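Local coordinates for uncharacterized protein PA2218 (Pseudomonas aeruginosa, PDB 2HDW) that is uncharacterized but has an alpha/beta hydrolase fold and probably acts as a hydrolase, its substrate and reaction being unknown, at residues V71-R76 with V159-L164; G213-V218 with S319-E324; G231-K236 with W284-P289. All coordinates share one frame; numbering follows the deposited sequence.

Contact 1: residues V71-R76 with V159-L164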
loop_
_atom_site.group_PDB
_atom_site.type_symbol
_atom_site.label_atom_id
_atom_site.label_comp_id
_atom_site.label_asym_id
_atom_site.label_seq_id
_atom_site.Cartn_x
_atom_site.Cartn_y
_atom_site.Cartn_z
ATOM N N VAL A 71 9.349 -13.305 -6.237
ATOM C CA VAL A 71 9.054 -14.385 -5.308
ATOM C C VAL A 71 7.560 -14.465 -5.039
ATOM O O VAL A 71 6.799 -13.582 -5.440
ATOM C CB VAL A 71 9.777 -14.190 -3.959
ATOM C CG1 VAL A 71 11.282 -14.138 -4.179
ATOM C CG2 VAL A 71 9.287 -12.906 -3.277
ATOM N N THR A 72 7.151 -15.541 -4.373
ATOM C CA THR A 72 5.758 -15.742 -4.013
ATOM C C THR A 72 5.702 -16.300 -2.591
ATOM O O THR A 72 6.685 -16.852 -2.085
ATOM C CB THR A 72 5.056 -16.737 -4.966
ATOM O OG1 THR A 72 5.627 -18.043 -4.806
ATOM C CG2 THR A 72 5.212 -16.292 -6.404
ATOM N N PHE A 73 4.551 -16.145 -1.950
ATOM C CA PHE A 73 4.347 -16.628 -0.589
ATOM C C PHE A 73 2.859 -16.529 -0.273
ATOM O O PHE A 73 2.154 -15.680 -0.833
ATOM C CB PHE A 73 5.174 -15.791 0.392
ATOM C CG PHE A 73 4.985 -14.309 0.234
ATOM C CD1 PHE A 73 3.863 -13.675 0.762
ATOM C CD2 PHE A 73 5.919 -13.549 -0.461
ATOM C CE1 PHE A 73 3.673 -12.303 0.598
ATOM C CE2 PHE A 73 5.741 -12.174 -0.632
ATOM C CZ PHE A 73 4.616 -11.550 -0.101
ATOM N N ALA A 74 2.374 -17.388 0.616
ATOM C CA ALA A 74 0.951 -17.374 0.943
ATOM C C ALA A 74 0.627 -16.627 2.234
ATOM O O ALA A 74 1.501 -16.419 3.078
ATOM C CB ALA A 74 0.432 -18.808 1.028
ATOM N N ASN A 75 -0.625 -16.195 2.372
ATOM C CA ASN A 75 -1.038 -15.524 3.598
ATOM C C ASN A 75 -1.886 -16.513 4.394
ATOM O O ASN A 75 -2.172 -17.615 3.912
ATOM C CB ASN A 75 -1.806 -14.222 3.323
ATOM C CG ASN A 75 -3.124 -14.432 2.596
ATOM O OD1 ASN A 75 -3.699 -15.522 2.602
ATOM N ND2 ASN A 75 -3.625 -13.362 1.986
ATOM N N ARG A 76 -2.275 -16.131 5.608
ATOM C CA ARG A 76 -3.056 -17.017 6.474
ATOM C C ARG A 76 -4.418 -17.413 5.925
ATOM O O ARG A 76 -5.030 -18.376 6.390
ATOM C CB ARG A 76 -3.253 -16.380 7.857
ATOM C CG ARG A 76 -1.984 -16.225 8.679
ATOM C CD ARG A 76 -2.291 -15.796 10.112
ATOM N NE ARG A 76 -3.179 -14.639 10.168
ATOM C CZ ARG A 76 -4.492 -14.713 10.367
ATOM N NH1 ARG A 76 -5.074 -15.893 10.534
ATOM N NH2 ARG A 76 -5.225 -13.603 10.389
ATOM N N VAL A 159 5.866 -10.084 5.637
ATOM C CA VAL A 159 6.875 -10.100 6.687
ATOM C C VAL A 159 7.272 -11.556 6.940
ATOM O O VAL A 159 8.438 -11.851 7.213
ATOM C CB VAL A 159 6.342 -9.460 7.989
ATOM C CG1 VAL A 159 7.338 -9.665 9.125
ATOM C CG2 VAL A 159 6.108 -7.967 7.765
ATOM N N ASP A 160 6.300 -12.465 6.845
ATOM C CA ASP A 160 6.570 -13.891 7.030
ATOM C C ASP A 160 7.670 -14.348 6.066
ATOM O O ASP A 160 8.598 -15.064 6.452
ATOM C CB ASP A 160 5.323 -14.739 6.737
ATOM C CG ASP A 160 4.318 -14.745 7.876
ATOM O OD1 ASP A 160 4.603 -14.183 8.955
ATOM O OD2 ASP A 160 3.230 -15.334 7.686
ATOM N N PHE A 161 7.552 -13.940 4.808
ATOM C CA PHE A 161 8.514 -14.347 3.792
ATOM C C PHE A 161 9.878 -13.695 3.921
ATOM O O PHE A 161 10.898 -14.379 3.973
ATOM C CB PHE A 161 7.969 -14.068 2.391
ATOM C CG PHE A 161 8.907 -14.483 1.294
ATOM C CD1 PHE A 161 8.979 -15.811 0.892
ATOM C CD2 PHE A 161 9.754 -13.555 0.700
ATOM C CE1 PHE A 161 9.885 -16.211 -0.088
ATOM C CE2 PHE A 161 10.664 -13.943 -0.280
ATOM C CZ PHE A 161 10.728 -15.274 -0.673
ATOM N N ILE A 162 9.895 -12.370 3.967
ATOM C CA ILE A 162 11.147 -11.636 4.066
ATOM C C ILE A 162 11.954 -12.095 5.285
ATOM O O ILE A 162 13.182 -12.125 5.245
ATOM C CB ILE A 162 10.871 -10.103 4.111
ATOM C CG1 ILE A 162 12.105 -9.331 3.642
ATOM C CG2 ILE A 162 10.483 -9.668 5.521
ATOM C CD1 ILE A 162 11.787 -7.929 3.157
ATOM N N SER A 163 11.251 -12.488 6.344
ATOM C CA SER A 163 11.862 -12.949 7.596
ATOM C C SER A 163 12.699 -14.210 7.501
ATOM O O SER A 163 13.690 -14.351 8.217
ATOM C CB SER A 163 10.784 -13.201 8.659
ATOM O OG SER A 163 10.179 -11.998 9.073
ATOM N N LEU A 164 12.294 -15.136 6.641
ATOM C CA LEU A 164 13.007 -16.396 6.506
ATOM C C LEU A 164 14.179 -16.373 5.530
ATOM O O LEU A 164 14.894 -17.369 5.397
ATOM C CB LEU A 164 12.027 -17.505 6.109
ATOM C CG LEU A 164 10.807 -17.666 7.027
ATOM C CD1 LEU A 164 10.082 -18.957 6.671
ATOM C CD2 LEU A 164 11.240 -17.687 8.495
HETATM O O HOH W 1 1.285 -16.144 5.770
#

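Contact 2: residues G213-V218 with S319-E324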
loop_
_atom_site.group_PDB
_atom_site.type_symbol
_atom_site.label_atom_id
_atom_site.label_comp_id
_atom_site.label_asym_id
_atom_site.label_seq_id
_atom_site.Cartn_x
_atom_site.Cartn_y
_atom_site.Cartn_z
ATOM N N GLY A 213 -16.280 9.332 2.985
ATOM C CA GLY A 213 -15.906 10.129 1.828
ATOM C C GLY A 213 -14.774 11.081 2.189
ATOM O O GLY A 213 -14.217 10.997 3.287
ATOM N N TYR A 214 -14.426 11.986 1.276
ATOM C CA TYR A 214 -13.357 12.945 1.535
ATOM C C TYR A 214 -13.799 14.045 2.497
ATOM O O TYR A 214 -14.799 14.723 2.268
ATOM C CB TYR A 214 -12.873 13.565 0.224
ATOM C CG TYR A 214 -12.011 12.637 -0.594
ATOM C CD1 TYR A 214 -10.737 12.278 -0.156
ATOM C CD2 TYR A 214 -12.466 12.110 -1.803
ATOM C CE1 TYR A 214 -9.933 11.416 -0.902
ATOM C CE2 TYR A 214 -11.670 11.244 -2.560
ATOM C CZ TYR A 214 -10.403 10.905 -2.100
ATOM O OH TYR A 214 -9.604 10.065 -2.835
ATOM N N ASN A 215 -13.043 14.217 3.574
ATOM C CA ASN A 215 -13.352 15.231 4.576
ATOM C C ASN A 215 -14.766 15.069 5.139
ATOM O O ASN A 215 -15.503 16.044 5.283
ATOM C CB ASN A 215 -13.179 16.624 3.970
ATOM C CG ASN A 215 -11.724 16.961 3.695
ATOM O OD1 ASN A 215 -10.930 17.152 4.623
ATOM N ND2 ASN A 215 -11.363 17.028 2.417
ATOM N N ASP A 216 -15.130 13.830 5.456
ATOM C CA ASP A 216 -16.443 13.518 6.015
ATOM C C ASP A 216 -17.594 14.176 5.251
ATOM O O ASP A 216 -18.363 14.945 5.819
ATOM C CB ASP A 216 -16.505 13.955 7.482
ATOM C CG ASP A 216 -15.483 13.244 8.349
ATOM O OD1 ASP A 216 -15.542 13.416 9.584
ATOM O OD2 ASP A 216 -14.618 12.522 7.804
ATOM N N SER A 217 -17.724 13.861 3.969
ATOM C CA SER A 217 -18.786 14.444 3.160
ATOM C C SER A 217 -20.014 13.546 3.026
ATOM O O SER A 217 -21.019 13.943 2.438
ATOM C CB SER A 217 -18.248 14.788 1.771
ATOM O OG SER A 217 -17.680 13.649 1.152
ATOM N N VAL A 218 -19.940 12.336 3.566
ATOM C CA VAL A 218 -21.061 11.409 3.482
ATOM C C VAL A 218 -21.917 11.447 4.742
ATOM O O VAL A 218 -21.424 11.222 5.846
ATOM C CB VAL A 218 -20.572 9.956 3.265
ATOM C CG1 VAL A 218 -21.752 8.998 3.284
ATOM C CG2 VAL A 218 -19.828 9.849 1.941
ATOM N N SER A 319 -5.026 14.885 0.922
ATOM C CA SER A 319 -5.120 13.800 1.887
ATOM C C SER A 319 -4.307 14.003 3.160
ATOM O O SER A 319 -4.253 13.111 4.007
ATOM C CB SER A 319 -4.639 12.522 1.217
ATOM O OG SER A 319 -3.347 12.760 0.688
ATOM N N ARG A 320 -3.671 15.157 3.300
ATOM C CA ARG A 320 -2.847 15.387 4.479
ATOM C C ARG A 320 -3.582 15.143 5.787
ATOM O O ARG A 320 -2.982 14.694 6.767
ATOM C CB ARG A 320 -2.278 16.804 4.483
ATOM C CG ARG A 320 -1.263 17.033 5.597
ATOM C CD ARG A 320 -0.720 18.452 5.593
ATOM N NE ARG A 320 -1.763 19.422 5.899
ATOM C CZ ARG A 320 -1.582 20.740 5.914
ATOM N NH1 ARG A 320 -0.385 21.250 5.640
ATOM N NH2 ARG A 320 -2.600 21.546 6.205
ATOM N N TYR A 321 -4.879 15.425 5.812
ATOM C CA TYR A 321 -5.638 15.247 7.040
ATOM C C TYR A 321 -5.649 13.808 7.561
ATOM O O TYR A 321 -5.757 13.593 8.769
ATOM C CB TYR A 321 -7.066 15.771 6.868
ATOM C CG TYR A 321 -7.998 14.886 6.079
ATOM C CD1 TYR A 321 -8.826 13.969 6.724
ATOM C CD2 TYR A 321 -8.108 15.016 4.695
ATOM C CE1 TYR A 321 -9.751 13.212 6.016
ATOM C CE2 TYR A 321 -9.028 14.264 3.975
ATOM C CZ TYR A 321 -9.848 13.367 4.644
ATOM O OH TYR A 321 -10.766 12.631 3.944
ATOM N N PHE A 322 -5.531 12.823 6.672
ATOM C CA PHE A 322 -5.514 11.426 7.121
ATOM C C PHE A 322 -4.360 11.172 8.091
ATOM O O PHE A 322 -4.531 10.499 9.110
ATOM C CB PHE A 322 -5.392 10.464 5.935
ATOM C CG PHE A 322 -6.648 10.344 5.115
ATOM C CD1 PHE A 322 -7.833 9.902 5.695
ATOM C CD2 PHE A 322 -6.643 10.659 3.760
ATOM C CE1 PHE A 322 -9.001 9.772 4.934
ATOM C CE2 PHE A 322 -7.806 10.533 2.988
ATOM C CZ PHE A 322 -8.987 10.088 3.581
ATOM N N SER A 323 -3.183 11.701 7.769
ATOM C CA SER A 323 -2.011 11.535 8.628
ATOM C C SER A 323 -2.159 12.325 9.924
ATOM O O SER A 323 -1.648 11.922 10.972
ATOM C CB SER A 323 -0.748 11.996 7.904
ATOM O OG SER A 323 -0.468 11.159 6.806
ATOM N N GLU A 324 -2.854 13.458 9.848
ATOM C CA GLU A 324 -3.061 14.295 11.022
ATOM C C GLU A 324 -3.978 13.576 12.002
ATOM O O GLU A 324 -3.805 13.687 13.215
ATOM C CB GLU A 324 -3.660 15.636 10.611
ATOM C CG GLU A 324 -2.773 16.397 9.647
ATOM C CD GLU A 324 -3.367 17.721 9.221
ATOM O OE1 GLU A 324 -4.574 17.754 8.916
ATOM O OE2 GLU A 324 -2.624 18.724 9.184
HETATM O O HOH W 2 -12.360 10.871 5.234
#

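Contact 3: residues G231-K236 with W284-P289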
loop_
_atom_site.group_PDB
_atom_site.type_symbol
_atom_site.label_atom_id
_atom_site.label_comp_id
_atom_site.label_asym_id
_atom_site.label_seq_id
_atom_site.Cartn_x
_atom_site.Cartn_y
_atom_site.Cartn_z
ATOM N N GLY A 231 -26.630 -3.648 -1.645
ATOM C CA GLY A 231 -27.461 -4.821 -1.440
ATOM C C GLY A 231 -28.083 -5.254 -2.759
ATOM O O GLY A 231 -28.110 -6.442 -3.085
ATOM N N GLN A 232 -28.591 -4.293 -3.527
ATOM C CA GLN A 232 -29.187 -4.608 -4.825
ATOM C C GLN A 232 -28.127 -5.223 -5.740
ATOM O O GLN A 232 -28.414 -6.132 -6.524
ATOM C CB GLN A 232 -29.738 -3.342 -5.501
ATOM C CG GLN A 232 -30.983 -2.729 -4.878
ATOM C CD GLN A 232 -32.194 -3.644 -4.943
ATOM O OE1 GLN A 232 -32.268 -4.538 -5.787
ATOM N NE2 GLN A 232 -33.156 -3.414 -4.059
ATOM N N GLN A 233 -26.898 -4.726 -5.640
ATOM C CA GLN A 233 -25.822 -5.229 -6.490
ATOM C C GLN A 233 -25.475 -6.670 -6.142
ATOM O O GLN A 233 -25.167 -7.470 -7.032
ATOM C CB GLN A 233 -24.576 -4.344 -6.377
ATOM C CG GLN A 233 -23.532 -4.617 -7.459
ATOM C CD GLN A 233 -24.115 -4.521 -8.863
ATOM O OE1 GLN A 233 -24.821 -3.568 -9.181
ATOM N NE2 GLN A 233 -23.815 -5.503 -9.711
ATOM N N ARG A 234 -25.526 -7.010 -4.853
ATOM C CA ARG A 234 -25.237 -8.381 -4.445
ATOM C C ARG A 234 -26.208 -9.327 -5.149
ATOM O O ARG A 234 -25.814 -10.401 -5.592
ATOM C CB ARG A 234 -25.372 -8.557 -2.927
ATOM C CG ARG A 234 -24.266 -7.918 -2.099
ATOM C CD ARG A 234 -24.247 -8.515 -0.688
ATOM N NE ARG A 234 -23.774 -9.895 -0.705
ATOM C CZ ARG A 234 -22.729 -10.345 -0.015
ATOM N NH1 ARG A 234 -22.040 -9.526 0.768
ATOM N NH2 ARG A 234 -22.345 -11.607 -0.141
ATOM N N TRP A 235 -27.478 -8.936 -5.247
ATOM C CA TRP A 235 -28.461 -9.782 -5.919
ATOM C C TRP A 235 -28.129 -9.953 -7.404
ATOM O O TRP A 235 -28.182 -11.064 -7.933
ATOM C CB TRP A 235 -29.880 -9.216 -5.762
ATOM C CG TRP A 235 -30.553 -9.602 -4.473
ATOM C CD1 TRP A 235 -30.386 -10.771 -3.775
ATOM C CD2 TRP A 235 -31.544 -8.849 -3.761
ATOM N NE1 TRP A 235 -31.214 -10.790 -2.678
ATOM C CE2 TRP A 235 -31.936 -9.623 -2.646
ATOM C CE3 TRP A 235 -32.144 -7.597 -3.961
ATOM C CZ2 TRP A 235 -32.898 -9.183 -1.730
ATOM C CZ3 TRP A 235 -33.101 -7.159 -3.053
ATOM C CH2 TRP A 235 -33.469 -7.952 -1.949
ATOM N N LYS A 236 -27.795 -8.856 -8.081
ATOM C CA LYS A 236 -27.435 -8.936 -9.495
ATOM C C LYS A 236 -26.224 -9.845 -9.689
ATOM O O LYS A 236 -26.209 -10.685 -10.591
ATOM C CB LYS A 236 -27.114 -7.551 -10.061
ATOM C CG LYS A 236 -28.328 -6.716 -10.422
ATOM C CD LYS A 236 -27.923 -5.493 -11.247
ATOM C CE LYS A 236 -27.314 -5.902 -12.585
ATOM N NZ LYS A 236 -26.812 -4.738 -13.367
ATOM N N TRP A 284 -12.244 -2.042 -8.828
ATOM C CA TRP A 284 -12.564 -3.065 -7.845
ATOM C C TRP A 284 -13.970 -3.528 -8.188
ATOM O O TRP A 284 -14.672 -2.881 -8.975
ATOM C CB TRP A 284 -12.602 -2.487 -6.430
ATOM C CG TRP A 284 -11.317 -1.874 -5.967
ATOM C CD1 TRP A 284 -11.053 -0.545 -5.813
ATOM C CD2 TRP A 284 -10.127 -2.570 -5.576
ATOM N NE1 TRP A 284 -9.772 -0.365 -5.348
ATOM C CE2 TRP A 284 -9.180 -1.592 -5.193
ATOM C CE3 TRP A 284 -9.768 -3.923 -5.511
ATOM C CZ2 TRP A 284 -7.893 -1.926 -4.752
ATOM C CZ3 TRP A 284 -8.486 -4.255 -5.072
ATOM C CH2 TRP A 284 -7.567 -3.257 -4.699
ATOM N N THR A 285 -14.380 -4.638 -7.595
ATOM C CA THR A 285 -15.729 -5.146 -7.806
ATOM C C THR A 285 -16.635 -4.089 -7.199
ATOM O O THR A 285 -16.217 -3.361 -6.292
ATOM C CB THR A 285 -15.955 -6.449 -7.042
ATOM O OG1 THR A 285 -15.688 -6.222 -5.650
ATOM C CG2 THR A 285 -15.039 -7.544 -7.569
ATOM N N MET A 286 -17.867 -4.000 -7.691
ATOM C CA MET A 286 -18.812 -3.020 -7.173
ATOM C C MET A 286 -19.102 -3.222 -5.686
ATOM O O MET A 286 -19.336 -2.259 -4.965
ATOM C CB MET A 286 -20.125 -3.062 -7.975
ATOM C CG MET A 286 -20.033 -2.413 -9.367
ATOM S SD MET A 286 -21.623 -2.337 -10.244
ATOM C CE MET A 286 -22.345 -0.931 -9.451
ATOM N N THR A 287 -19.064 -4.460 -5.203
ATOM C CA THR A 287 -19.357 -4.688 -3.788
ATOM C C THR A 287 -18.161 -4.662 -2.820
ATOM O O THR A 287 -18.317 -4.931 -1.625
ATOM C CB THR A 287 -20.167 -5.999 -3.599
ATOM O OG1 THR A 287 -19.485 -7.097 -4.220
ATOM C CG2 THR A 287 -21.546 -5.847 -4.232
ATOM N N THR A 288 -16.979 -4.311 -3.318
ATOM C CA THR A 288 -15.785 -4.254 -2.467
ATOM C C THR A 288 -15.939 -3.380 -1.214
ATOM O O THR A 288 -15.489 -3.756 -0.132
ATOM C CB THR A 288 -14.545 -3.769 -3.273
ATOM O OG1 THR A 288 -13.985 -4.875 -3.998
ATOM C CG2 THR A 288 -13.479 -3.183 -2.346
ATOM N N PRO A 289 -16.576 -2.204 -1.340
ATOM C CA PRO A 289 -16.761 -1.308 -0.190
ATOM C C PRO A 289 -17.459 -1.884 1.055
ATOM O O PRO A 289 -17.267 -1.384 2.156
ATOM C CB PRO A 289 -17.552 -0.144 -0.785
ATOM C CG PRO A 289 -17.090 -0.121 -2.220
ATOM C CD PRO A 289 -17.097 -1.583 -2.573
#

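Contact 1: residues V71-R76 with V159-L164
Phe161 lays its ring against Val71 and Phe73, two buried residues that point from the same side of their strand toward the helix. The apolar packing falls into two parts. At the outer end of the Phe161 ring, CE2 lies 3.5 Å from Val71 CG2 and CZ lies 3.6 Å from Val71 CB, so the valine meets the far rim with its branch point as well as its methyls. Nearer the helix backbone, Phe161 CB sits 3.6 Å from Phe73 CD2. CG of Phe161 stands anti to the backbone N (chi1 -179°), which carries the ring out from the helix to the strand.

Between the aromatics there is little true stacking: the planes are 24° apart, but the rings are slid past one another, with centroids 5.4 Å apart. In this alpha/beta hydrolase fold the contact joins edge strand 66-74 to helix 148-164, and Leu128 of strand 126-130 touches Val71, Phe73 and Phe161.

The polar link is indirect. A water donates to Ala74 O at 2.7 Å and to Asp160 OD2 at 2.8 Å, bridging strand end and helix, while OD1 of Asp160 forms a salt bridge with Arg194.

Contact 2: residues G213-V218 with S319-E324
Tyr214 and Asn215 are the two central residues of a type II beta turn running from Gly213 to Asp216, and this turn faces the first turn of helix 320-329. Asn215 has the left-handed backbone conformation expected at the third position of such a turn. Gly213, just after helix 206-212, also has positive phi. The backbones stay well apart, with Asn215 CA 8.1 Å from Tyr321 CA, and a single long side chain crosses between them. In the alpha/beta hydrolase fold this joins the helical region inserted after strand 197-201 to the helix that links the parallel strands 309-314 and 334-339.

Tyr321 makes the crossing. Its CG lies between the backbone N and the carbonyl carbon (chi1 76°), and the ring extends to the turn, where OH accepts a nearly straight hydrogen bond from Asn215 N (2.8 Å, 178° at the hydrogen). The amide of Asn215 then leans over one face of the Tyr321 ring, its plane tilted 32° from that of the ring, with OD1 3.5 Å from CE2. Phe322 lies against the opposite face.

Tyr214 adds a looser touch, its CD1 4.1 Å from Tyr321 OH. Its own hydroxyl is hydrogen-bonded to Tyr204 OH, and Tyr204 also stacks on Phe322, so the aromatic neighbours of the turn and the helix are tied together. Ser319 OG, just before the helix, is hydrogen-bonded to His313 NE2, and Ser323 OG, one turn along, to His313 ND1, on the preceding strand.

A water at the edge of the Tyr321 ring, in its plane, lies 2.7 Å from Tyr321 OH and donates a hydrogen bond to Gly213 O.

Contact 3: residues G231-K236 with W284-P289
Gln233, on the long helix 220-240, packs against Thr287 and Met286, the two central residues of a type I beta turn from Thr285 to Thr288. Both elements belong to the insertion of helices and long loops, with no strand of the sheet, that this alpha/beta hydrolase fold carries between strands 197-201 and 309-314. The helix meets the turn through side chains, with no hydrogen bond passing directly between the segments.

Gln233 is the buried member and points toward the turn. Its CG is anti to the backbone N (chi1 -167°), and a bend at the next bond (chi2 54°) sets the amide beside the thioether end of Met286. The two side chains cross at about a right angle. On the glutamine, OE1 lies 3.6 Å from SD of Met286 and equally near its methyl CE, while lower down the chain Gln233 CG packs 3.8 Å from Met286 CB. These are van der Waals contacts, with the thioether resting against a polar amide. The amide is steadied from its own helix, since NE2 donates to Asp237 OD1 one turn further on. Backbone bonding between Met286 and Ala244 ties the turn to the chain beyond the helix, and Gln233 touches Ala244 too.

Thr287 fits beside the glutamine by its methyl. CG2 reaches the aliphatic part of Gln233, 4.0 Å from CG, and also meets the next residue of the helix, lying 4.0 Å from Arg234 CG. One methyl thus rests between two consecutive side chains, touching Arg234 near the base of its chain.

Behind the touching residues the turn is closed twice: Thr288 N donates to Thr285 O at 3.2 Å, and the hydroxyls Thr285 OG1 and Thr288 OG1 are hydrogen-bonded at 2.7 Å.

In the fold
The three contacts share no helix or strand. Contact 1 belongs to the central sheet, where an edge strand meets a flanking helix; partly buried, it is mainly hydrocarbon and aromatic packing with one bridging water. Contact 2, on the surface, lies on the opposite side of the chain's centre and ties the inserted region to the sheet-bearing core; it alone has a direct hydrogen bond between its segments. Contact 3, also partly buried, stays inside the insertion and relies on van der Waals packing of mixed polar and apolar side chains. Along the chain it is nested within the loop closed by contact 2, their centres about 24 Å apart.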